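PDB 5IJA: hydrogenase-specific maturation endopeptidase from Thermococcus kodakarensis, which probably acts as an endopeptidase that activates [NiFe] hydrogenase by proteolytic processing during its maturation. Local coordinates for residues Arg24-Lys29 with Glu141-Leu146. Sequence-based numbering, arbitrary orientation.
Sequences RILAEK and EIAEKL
The two methyls of Leu26, on helix 18-28, meet neighbouring residues of helix 130-146. CD1 lies against CB of Ala143 at 3.8 Å, while CD2 meets the aliphatic CG of Glu144, also at 3.8 Å, with the leucine and glutamate side chains slanting past one another. With CG of Leu26 set opposite the carbonyl carbon (chi1 -67°), the fork can reach both neighbours at once. One turn on, where helix 18-28 gives way to the following loop, Lys29 sends an extended chain across Glu144 at roughly a right angle. Its CD packs 3.7 Å from the carboxylate carbon CD of Glu144, and its NZ points to OE2 of Glu144 in what is probably a salt bridge, but the two atoms are too close in the model, so its geometry is doubtful. Leu26 and Ala143 are buried, whereas Lys29 is exposed. The two helices lie side by side on one face of the mixed, mainly parallel sheet in the alpha/beta fold of the HycI-type hydrogenase maturation proteases. Leu26 also touches Ile56 on strand 52-59, and Ala143 touches Ile115 on strand 111-118. Val140, a turn before Glu144, touches both Leu26 and Lys29 and extends the apolar seam along helix 130-146. The other carboxylate oxygen, OE1 of Glu144, is hydrogen-bonded to the hydroxyl of Tyr31, just beyond Lys29, which probably helps hold the carboxylate.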
loop_
_atom_site.group_PDB
_atom_site.type_symbol
_atom_site.label_atom_id
_atom_site.label_comp_id
_atom_site.label_asym_id
_atom_site.label_seq_id
_atom_site.Cartn_x
_atom_site.Cartn_y
_atom_site.Cartn_z
ATOM N N ARG A 24 7.992 5.962 -3.393
ATOM C CA ARG A 24 9.159 6.639 -3.943
ATOM C C ARG A 24 10.021 7.262 -2.845
ATOM O O ARG A 24 11.240 7.178 -2.898
ATOM C CB ARG A 24 8.735 7.697 -4.963
ATOM C CG ARG A 24 8.087 7.091 -6.193
ATOM C CD ARG A 24 8.099 8.032 -7.391
ATOM N NE ARG A 24 7.298 7.479 -8.476
ATOM C CZ ARG A 24 6.092 7.930 -8.809
ATOM N NH1 ARG A 24 5.565 8.952 -8.147
ATOM N NH2 ARG A 24 5.418 7.363 -9.802
ATOM N N ILE A 25 9.395 7.855 -1.834
ATOM C CA ILE A 25 10.155 8.393 -0.701
ATOM C C ILE A 25 10.930 7.289 0.004
ATOM O O ILE A 25 12.100 7.450 0.330
ATOM C CB ILE A 25 9.249 9.097 0.329
ATOM C CG1 ILE A 25 8.609 10.350 -0.259
ATOM C CG2 ILE A 25 10.032 9.489 1.570
ATOM C CD1 ILE A 25 7.551 10.966 0.654
ATOM N N LEU A 26 10.265 6.168 0.256
ATOM C CA LEU A 26 10.934 5.039 0.885
ATOM C C LEU A 26 12.052 4.471 -0.006
ATOM O O LEU A 26 13.104 4.080 0.497
ATOM C CB LEU A 26 9.909 3.961 1.236
ATOM C CG LEU A 26 8.921 4.388 2.321
ATOM C CD1 LEU A 26 7.664 3.534 2.270
ATOM C CD2 LEU A 26 9.571 4.328 3.698
ATOM N N ALA A 27 11.828 4.441 -1.321
ATOM C CA ALA A 27 12.833 3.921 -2.246
ATOM C C ALA A 27 14.096 4.797 -2.211
ATOM O O ALA A 27 15.215 4.283 -2.171
ATOM C CB ALA A 27 12.271 3.833 -3.672
ATOM N N GLU A 28 13.900 6.114 -2.199
ATOM C CA GLU A 28 15.017 7.061 -2.103
ATOM C C GLU A 28 15.771 6.876 -0.791
ATOM O O GLU A 28 16.971 7.143 -0.712
ATOM C CB GLU A 28 14.520 8.507 -2.227
ATOM C CG GLU A 28 15.627 9.548 -2.082
ATOM C CD GLU A 28 15.101 10.972 -2.012
ATOM O OE1 GLU A 28 13.882 11.168 -2.205
ATOM O OE2 GLU A 28 15.912 11.895 -1.771
ATOM N N LYS A 29 15.070 6.389 0.231
ATOM C CA LYS A 29 15.683 6.163 1.541
ATOM C C LYS A 29 16.357 4.805 1.650
ATOM O O LYS A 29 16.855 4.449 2.713
ATOM C CB LYS A 29 14.649 6.281 2.657
ATOM C CG LYS A 29 14.291 7.690 3.060
ATOM C CD LYS A 29 13.340 7.637 4.259
ATOM C CE LYS A 29 12.920 9.033 4.701
ATOM N NZ LYS A 29 12.121 8.976 5.950
ATOM N N GLU A 141 6.474 7.171 7.852
ATOM C CA GLU A 141 6.935 6.938 9.228
ATOM C C GLU A 141 6.545 5.563 9.753
ATOM O O GLU A 141 7.356 4.874 10.377
ATOM C CB GLU A 141 6.372 7.989 10.171
ATOM C CG GLU A 141 6.943 9.375 10.000
ATOM C CD GLU A 141 6.323 10.343 10.986
ATOM O OE1 GLU A 141 5.965 9.891 12.100
ATOM O OE2 GLU A 141 6.175 11.538 10.648
ATOM N N ILE A 142 5.299 5.173 9.507
ATOM C CA ILE A 142 4.827 3.846 9.898
ATOM C C ILE A 142 5.624 2.759 9.187
ATOM O O ILE A 142 6.065 1.798 9.805
ATOM C CB ILE A 142 3.320 3.681 9.596
ATOM C CG1 ILE A 142 2.511 4.711 10.382
ATOM C CG2 ILE A 142 2.842 2.270 9.929
ATOM C CD1 ILE A 142 1.013 4.701 10.094
ATOM N N ALA A 143 5.830 2.915 7.885
ATOM C CA ALA A 143 6.531 1.905 7.109
ATOM C C ALA A 143 7.995 1.732 7.554
ATOM O O ALA A 143 8.522 0.618 7.549
ATOM C CB ALA A 143 6.476 2.254 5.629
ATOM N N GLU A 144 8.660 2.829 7.915
ATOM C CA GLU A 144 10.066 2.741 8.341
ATOM C C GLU A 144 10.190 1.938 9.630
ATOM O O GLU A 144 11.136 1.167 9.808
ATOM C CB GLU A 144 10.679 4.142 8.515
ATOM C CG GLU A 144 10.826 4.920 7.206
ATOM C CD GLU A 144 11.962 5.940 7.231
ATOM O OE1 GLU A 144 13.145 5.532 7.329
ATOM O OE2 GLU A 144 11.670 7.151 7.140
ATOM N N LYS A 145 9.226 2.122 10.524
ATOM C CA LYS A 145 9.149 1.302 11.726
ATOM C C LYS A 145 8.958 -0.182 11.401
ATOM O O LYS A 145 9.579 -1.036 12.030
ATOM C CB LYS A 145 8.030 1.804 12.644
ATOM C CG LYS A 145 8.220 3.255 13.030
ATOM C CD LYS A 145 7.079 3.847 13.842
ATOM C CE LYS A 145 7.492 5.238 14.341
ATOM N NZ LYS A 145 6.339 6.117 14.669
ATOM N N LEU A 146 8.116 -0.497 10.417
ATOM C CA LEU A 146 7.853 -1.892 10.091
ATOM C C LEU A 146 9.044 -2.546 9.400
ATOM O O LEU A 146 9.188 -3.771 9.405
ATOM C CB LEU A 146 6.596 -2.009 9.214
ATOM C CG LEU A 146 5.311 -1.472 9.847
ATOM C CD1 LEU A 146 4.132 -1.570 8.884
ATOM C CD2 LEU A 146 5.016 -2.235 11.127
#